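PDB 6T1B: YlmD, which catalyses the phosphorolysis of adenosine, inosine and S-methyl-5'-thioadenosine, and also deaminates adenosine, with the help of a catalytic zinc ion. Local coordinates for residues A[26-31]-A[264-269]; A[144-149]-A[189-194]. All coordinates share one frame; numbering follows the deposited sequence.

How the contacts relate
Contact 1 joins two neighbouring strands, 25-29 and 264-269, in the middle of a mixed sheet, whereas contact 2 brings together two helices, 146-150 and 189-195, near the surface. Their centres lie about 24 Å apart and their nearest atoms about 9 Å. Along the chain both segments of contact 2 fall between those of contact 1, which pairs the chain's early part with its last strand. Helix 146-150 follows strand 138-144 of a second mixed sheet, a strand that carries the zinc ligand His143 just before its end. Both contacts come close to the catalytic region: Arg263 of the inosine site precedes strand 264-269, and the Arg147 side chain lies about 4 Å from that of the zinc ligand His81.

Contact 1 of 2, residues A[26-31]-A[264-269]; sequences AGLTTK and MLAFIG
The Phe267 ring lies over Gly27, whose CA stands 4.0 Å from the ring centroid and 26° off the ring normal, a CH-pi contact made over the face. Glycine suits the place because a beta carbon there would run into Phe267 CZ. With chi1 at 51°, CG of Phe267 sits between its own backbone N and carbonyl carbon, which folds the ring back across the neighbouring strand. At the ring edge Thr29 CG2 approaches CE2 of Phe267 at 4.2 Å, and Leu63 and Leu67 of helix 53-67 pack against the same ring. Were the ring cut back to an alanine methyl, Gly27 would probably lose its aromatic cover and a gap would open toward helix 53-67. On the reverse side of the sheet, Leu28 CD1 rests 3.8 Å from Ala266 CB and also meets Met264 CB, while Ala26 CB packs on Ile268 CG1; small alanines let the branched chains fit beside them.

Strands 26-29 and 264-269 run antiparallel, their axes 4.7 Å apart, and are central neighbours in a mixed sheet that strand 118-123 continues beyond 264-269. Gly27 and Phe267 form the hydrogen-bonded pair, each backbone N donating to the other's O, flanked by the non-hydrogen-bonded pairs Ala26-Ile268 and Leu28-Ala266. Gly27 O also accepts a hydrogen bond from the hydroxyl of Tyr130.

Toward the end of the pairing, Thr29 N still reaches Leu265 O, but the return bond goes to a side chain: Leu265 N donates to Thr29 OG1 at 2.9 Å, with a nearly straight N-H...O angle of 168°. The threonine hydroxyl thus takes the place of a backbone acceptor. Thr29 O, beside Met264 CG, is buried without a hydrogen-bonding partner.

Contact 2 of 2, residues A[144-149]-A[189-194]; sequences AGWRGT and DRVVDS
Trp146 opens the first turn of helix 146-150 and faces Val191 in the first turn of helix 189-195, their CA atoms 7.0 Å apart. Gly145 is the N-cap of the former, its O accepting from both N and OG1 of Thr149. The indole lies between the two helices. Val191 CG2 lies 4.0 Å from the centroid of its five-membered ring, over the face, while CG1 meets Trp146 CB at 3.8 Å; beta-branched valine can supply both methyls. Arg147 CG covers the opposite face. With chi1 at 76°, Ser194 OG lies between its own backbone N and carbonyl carbon, bonds back to Val191 O at 2.7 Å and meets the indole edge 3.2 Å from Trp146 CZ3. Bends at chi2 and chi3 turn the Arg190 chain across to the indole, its CD 3.7 Å from Trp146 CH2. Trp146 CZ2 thus lies between two guanidinium groups, Arg147 on one side and Arg190, its plane 42° from the ring, on the other. No hydrogen bond crosses, so the direct contact rests on van der Waals packing round the indole, with a CH-pi contact from Val191, while the like charges of Arg147 NH1 and Arg190 NH2, 4.3 Å apart at the exposed side, probably repel each other slightly.

Contact 1 of 2, residues A[26-31]-A[264-269]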
loop_
_atom_site.group_PDB
_atom_site.type_symbol
_atom_site.label_atom_id
_atom_site.label_comp_id
_atom_site.label_asym_id
_atom_site.label_seq_id
_atom_site.Cartn_x
_atom_site.Cartn_y
_atom_site.Cartn_z
ATOM N N ALA A 26 -8.038 3.172 8.399
ATOM C CA ALA A 26 -6.836 3.082 7.577
ATOM C C ALA A 26 -5.706 2.470 8.392
ATOM O O ALA A 26 -5.456 2.899 9.520
ATOM C CB ALA A 26 -6.447 4.464 7.040
ATOM N N GLY A 27 -5.009 1.496 7.824
ATOM C CA GLY A 27 -3.939 0.869 8.561
ATOM C C GLY A 27 -3.237 -0.183 7.735
ATOM O O GLY A 27 -3.477 -0.343 6.533
ATOM N N LEU A 28 -2.348 -0.895 8.426
ATOM C CA LEU A 28 -1.587 -1.996 7.845
ATOM C C LEU A 28 -1.482 -3.074 8.922
ATOM O O LEU A 28 -1.168 -2.780 10.085
ATOM C CB LEU A 28 -0.179 -1.551 7.466
ATOM C CG LEU A 28 0.742 -2.588 6.824
ATOM C CD1 LEU A 28 0.380 -2.850 5.375
ATOM C CD2 LEU A 28 2.194 -2.164 6.888
ATOM N N THR A 29 -1.769 -4.320 8.544
ATOM C CA THR A 29 -1.675 -5.396 9.534
ATOM C C THR A 29 -0.214 -5.726 9.836
ATOM O O THR A 29 0.685 -5.407 9.060
ATOM C CB THR A 29 -2.395 -6.664 9.043
ATOM O OG1 THR A 29 -1.849 -7.118 7.810
ATOM C CG2 THR A 29 -3.869 -6.404 8.859
ATOM N N THR A 30 0.008 -6.381 10.988
ATOM C CA THR A 30 1.288 -7.003 11.306
ATOM C C THR A 30 1.128 -8.510 11.124
ATOM O O THR A 30 0.053 -9.009 10.800
ATOM C CB THR A 30 1.743 -6.715 12.735
ATOM O OG1 THR A 30 0.917 -7.491 13.601
ATOM C CG2 THR A 30 1.694 -5.239 13.026
ATOM N N LYS A 31 2.192 -9.247 11.379
ATOM C CA LYS A 31 2.185 -10.658 11.025
ATOM C C LYS A 31 1.520 -11.525 12.069
ATOM O O LYS A 31 1.415 -12.741 11.861
ATOM C CB LYS A 31 3.623 -11.149 10.789
ATOM C CG LYS A 31 4.456 -11.126 11.986
ATOM C CD LYS A 31 5.965 -11.037 11.714
ATOM C CE LYS A 31 6.461 -12.052 10.706
ATOM N NZ LYS A 31 7.962 -12.249 10.873
ATOM N N MET A 264 1.084 -8.729 4.500
ATOM C CA MET A 264 0.245 -7.847 5.284
ATOM C C MET A 264 -0.837 -7.260 4.372
ATOM O O MET A 264 -0.688 -7.231 3.155
ATOM C CB MET A 264 1.056 -6.693 5.848
ATOM C CG MET A 264 2.143 -7.049 6.851
ATOM S SD MET A 264 3.722 -7.564 6.161
ATOM C CE MET A 264 4.356 -6.015 5.502
ATOM N N LEU A 265 -1.920 -6.784 4.978
ATOM C CA LEU A 265 -2.953 -6.074 4.242
ATOM C C LEU A 265 -2.881 -4.604 4.639
ATOM O O LEU A 265 -2.923 -4.283 5.838
ATOM C CB LEU A 265 -4.338 -6.574 4.611
ATOM C CG LEU A 265 -5.466 -6.207 3.659
ATOM C CD1 LEU A 265 -5.379 -7.112 2.415
ATOM C CD2 LEU A 265 -6.808 -6.272 4.336
ATOM N N ALA A 266 -2.771 -3.742 3.645
ATOM C CA ALA A 266 -3.037 -2.317 3.797
ATOM C C ALA A 266 -4.495 -2.094 3.437
ATOM O O ALA A 266 -5.021 -2.706 2.499
ATOM C CB ALA A 266 -2.170 -1.505 2.841
ATOM N N PHE A 267 -5.150 -1.216 4.185
ATOM C CA PHE A 267 -6.573 -1.035 3.967
ATOM C C PHE A 267 -6.948 0.411 4.218
ATOM O O PHE A 267 -6.316 1.110 5.025
ATOM C CB PHE A 267 -7.411 -1.970 4.843
ATOM C CG PHE A 267 -7.041 -1.919 6.296
ATOM C CD1 PHE A 267 -7.629 -1.008 7.157
ATOM C CD2 PHE A 267 -6.078 -2.781 6.805
ATOM C CE1 PHE A 267 -7.271 -0.970 8.491
ATOM C CE2 PHE A 267 -5.735 -2.736 8.139
ATOM C CZ PHE A 267 -6.308 -1.819 8.973
ATOM N N ILE A 268 -7.947 0.871 3.482
ATOM C CA ILE A 268 -8.552 2.173 3.759
ATOM C C ILE A 268 -10.007 2.156 3.310
ATOM O O ILE A 268 -10.346 1.655 2.229
ATOM C CB ILE A 268 -7.744 3.319 3.116
ATOM C CG1 ILE A 268 -8.274 4.694 3.541
ATOM C CG2 ILE A 268 -7.737 3.226 1.579
ATOM C CD1 ILE A 268 -7.334 5.854 3.188
ATOM N N GLY A 269 -10.864 2.765 4.122
ATOM C CA GLY A 269 -12.279 2.877 3.810
ATOM C C GLY A 269 -12.938 3.827 4.786
ATOM O O GLY A 269 -12.326 4.231 5.781
#

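Contact 2 of 2, residues A[144-149]-A[189-194]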
loop_
_atom_site.group_PDB
_atom_site.type_symbol
_atom_site.label_atom_id
_atom_site.label_comp_id
_atom_site.label_asym_id
_atom_site.label_seq_id
_atom_site.Cartn_x
_atom_site.Cartn_y
_atom_site.Cartn_z
ATOM N N ALA A 144 3.100 0.097 -4.835
ATOM C CA ALA A 144 4.216 0.564 -5.644
ATOM C C ALA A 144 5.512 -0.132 -5.263
ATOM O O ALA A 144 6.202 0.281 -4.331
ATOM C CB ALA A 144 4.385 2.080 -5.510
ATOM N N GLY A 145 5.874 -1.168 -6.008
ATOM C CA GLY A 145 7.237 -1.639 -6.047
ATOM C C GLY A 145 8.008 -0.841 -7.068
ATOM O O GLY A 145 7.556 0.194 -7.562
ATOM N N TRP A 146 9.205 -1.323 -7.410
ATOM C CA TRP A 146 10.002 -0.531 -8.342
ATOM C C TRP A 146 9.298 -0.381 -9.691
ATOM O O TRP A 146 9.384 0.680 -10.328
ATOM C CB TRP A 146 11.438 -1.068 -8.472
ATOM C CG TRP A 146 11.646 -2.283 -9.347
ATOM C CD1 TRP A 146 11.736 -3.572 -8.944
ATOM C CD2 TRP A 146 11.827 -2.294 -10.765
ATOM N NE1 TRP A 146 11.938 -4.397 -10.018
ATOM C CE2 TRP A 146 12.013 -3.631 -11.150
ATOM C CE3 TRP A 146 11.852 -1.299 -11.743
ATOM C CZ2 TRP A 146 12.217 -4.002 -12.468
ATOM C CZ3 TRP A 146 12.058 -1.674 -13.061
ATOM C CH2 TRP A 146 12.238 -3.015 -13.407
ATOM N N ARG A 147 8.604 -1.424 -10.150
ATOM C CA ARG A 147 7.995 -1.364 -11.475
ATOM C C ARG A 147 6.834 -0.374 -11.497
ATOM O O ARG A 147 6.718 0.451 -12.423
ATOM C CB ARG A 147 7.514 -2.744 -11.900
ATOM C CG ARG A 147 8.620 -3.701 -12.170
ATOM C CD ARG A 147 8.072 -4.908 -12.881
ATOM N NE ARG A 147 9.064 -5.967 -12.909
ATOM C CZ ARG A 147 9.910 -6.183 -13.906
ATOM N NH1 ARG A 147 10.773 -7.176 -13.802
ATOM N NH2 ARG A 147 9.891 -5.416 -14.992
ATOM N N GLY A 148 5.974 -0.436 -10.485
ATOM C CA GLY A 148 4.854 0.490 -10.416
ATOM C C GLY A 148 5.316 1.920 -10.219
ATOM O O GLY A 148 4.717 2.859 -10.752
ATOM N N THR A 149 6.394 2.106 -9.455
ATOM C CA THR A 149 6.980 3.434 -9.296
ATOM C C THR A 149 7.546 3.932 -10.618
ATOM O O THR A 149 7.339 5.091 -10.996
ATOM C CB THR A 149 8.059 3.394 -8.213
ATOM O OG1 THR A 149 7.492 2.922 -6.977
ATOM C CG2 THR A 149 8.631 4.766 -7.946
ATOM N N ASP A 189 21.628 -1.033 -12.060
ATOM C CA ASP A 189 21.424 0.104 -12.959
ATOM C C ASP A 189 20.092 0.016 -13.691
ATOM O O ASP A 189 19.477 1.044 -13.987
ATOM C CB ASP A 189 22.550 0.173 -13.984
ATOM C CG ASP A 189 23.837 0.652 -13.383
ATOM O OD1 ASP A 189 23.847 1.792 -12.870
ATOM O OD2 ASP A 189 24.821 -0.114 -13.396
ATOM N N ARG A 190 19.648 -1.196 -14.016
ATOM C CA ARG A 190 18.378 -1.354 -14.715
ATOM C C ARG A 190 17.250 -0.700 -13.931
ATOM O O ARG A 190 16.435 0.049 -14.490
ATOM C CB ARG A 190 18.105 -2.844 -14.919
ATOM C CG ARG A 190 16.859 -3.164 -15.716
ATOM C CD ARG A 190 15.646 -3.321 -14.818
ATOM N NE ARG A 190 15.669 -4.533 -14.000
ATOM C CZ ARG A 190 15.075 -5.676 -14.337
ATOM N NH1 ARG A 190 15.124 -6.722 -13.523
ATOM N NH2 ARG A 190 14.423 -5.771 -15.487
ATOM N N VAL A 191 17.181 -0.973 -12.628
ATOM C CA VAL A 191 16.097 -0.424 -11.826
ATOM C C VAL A 191 16.210 1.093 -11.741
ATOM O O VAL A 191 15.248 1.817 -12.021
ATOM C CB VAL A 191 16.061 -1.080 -10.436
ATOM C CG1 VAL A 191 15.053 -0.360 -9.543
ATOM C CG2 VAL A 191 15.692 -2.530 -10.569
ATOM N N VAL A 192 17.377 1.605 -11.352
ATOM C CA VAL A 192 17.467 3.051 -11.179
ATOM C C VAL A 192 17.254 3.760 -12.514
ATOM O O VAL A 192 16.616 4.820 -12.571
ATOM C CB VAL A 192 18.764 3.468 -10.461
ATOM C CG1 VAL A 192 18.791 2.869 -9.045
ATOM C CG2 VAL A 192 19.981 3.071 -11.244
ATOM N N ASP A 193 17.753 3.171 -13.613
ATOM C CA ASP A 193 17.561 3.780 -14.926
ATOM C C ASP A 193 16.082 3.887 -15.283
ATOM O O ASP A 193 15.666 4.849 -15.942
ATOM C CB ASP A 193 18.310 2.985 -16.000
ATOM C CG ASP A 193 19.808 3.173 -15.928
ATOM O OD1 ASP A 193 20.256 4.162 -15.313
ATOM O OD2 ASP A 193 20.541 2.338 -16.496
ATOM N N SER A 194 15.278 2.902 -14.881
ATOM C CA SER A 194 13.850 2.971 -15.152
ATOM C C SER A 194 13.164 4.029 -14.299
ATOM O O SER A 194 12.095 4.525 -14.680
ATOM C CB SER A 194 13.197 1.610 -14.893
ATOM O OG SER A 194 13.050 1.381 -13.500
#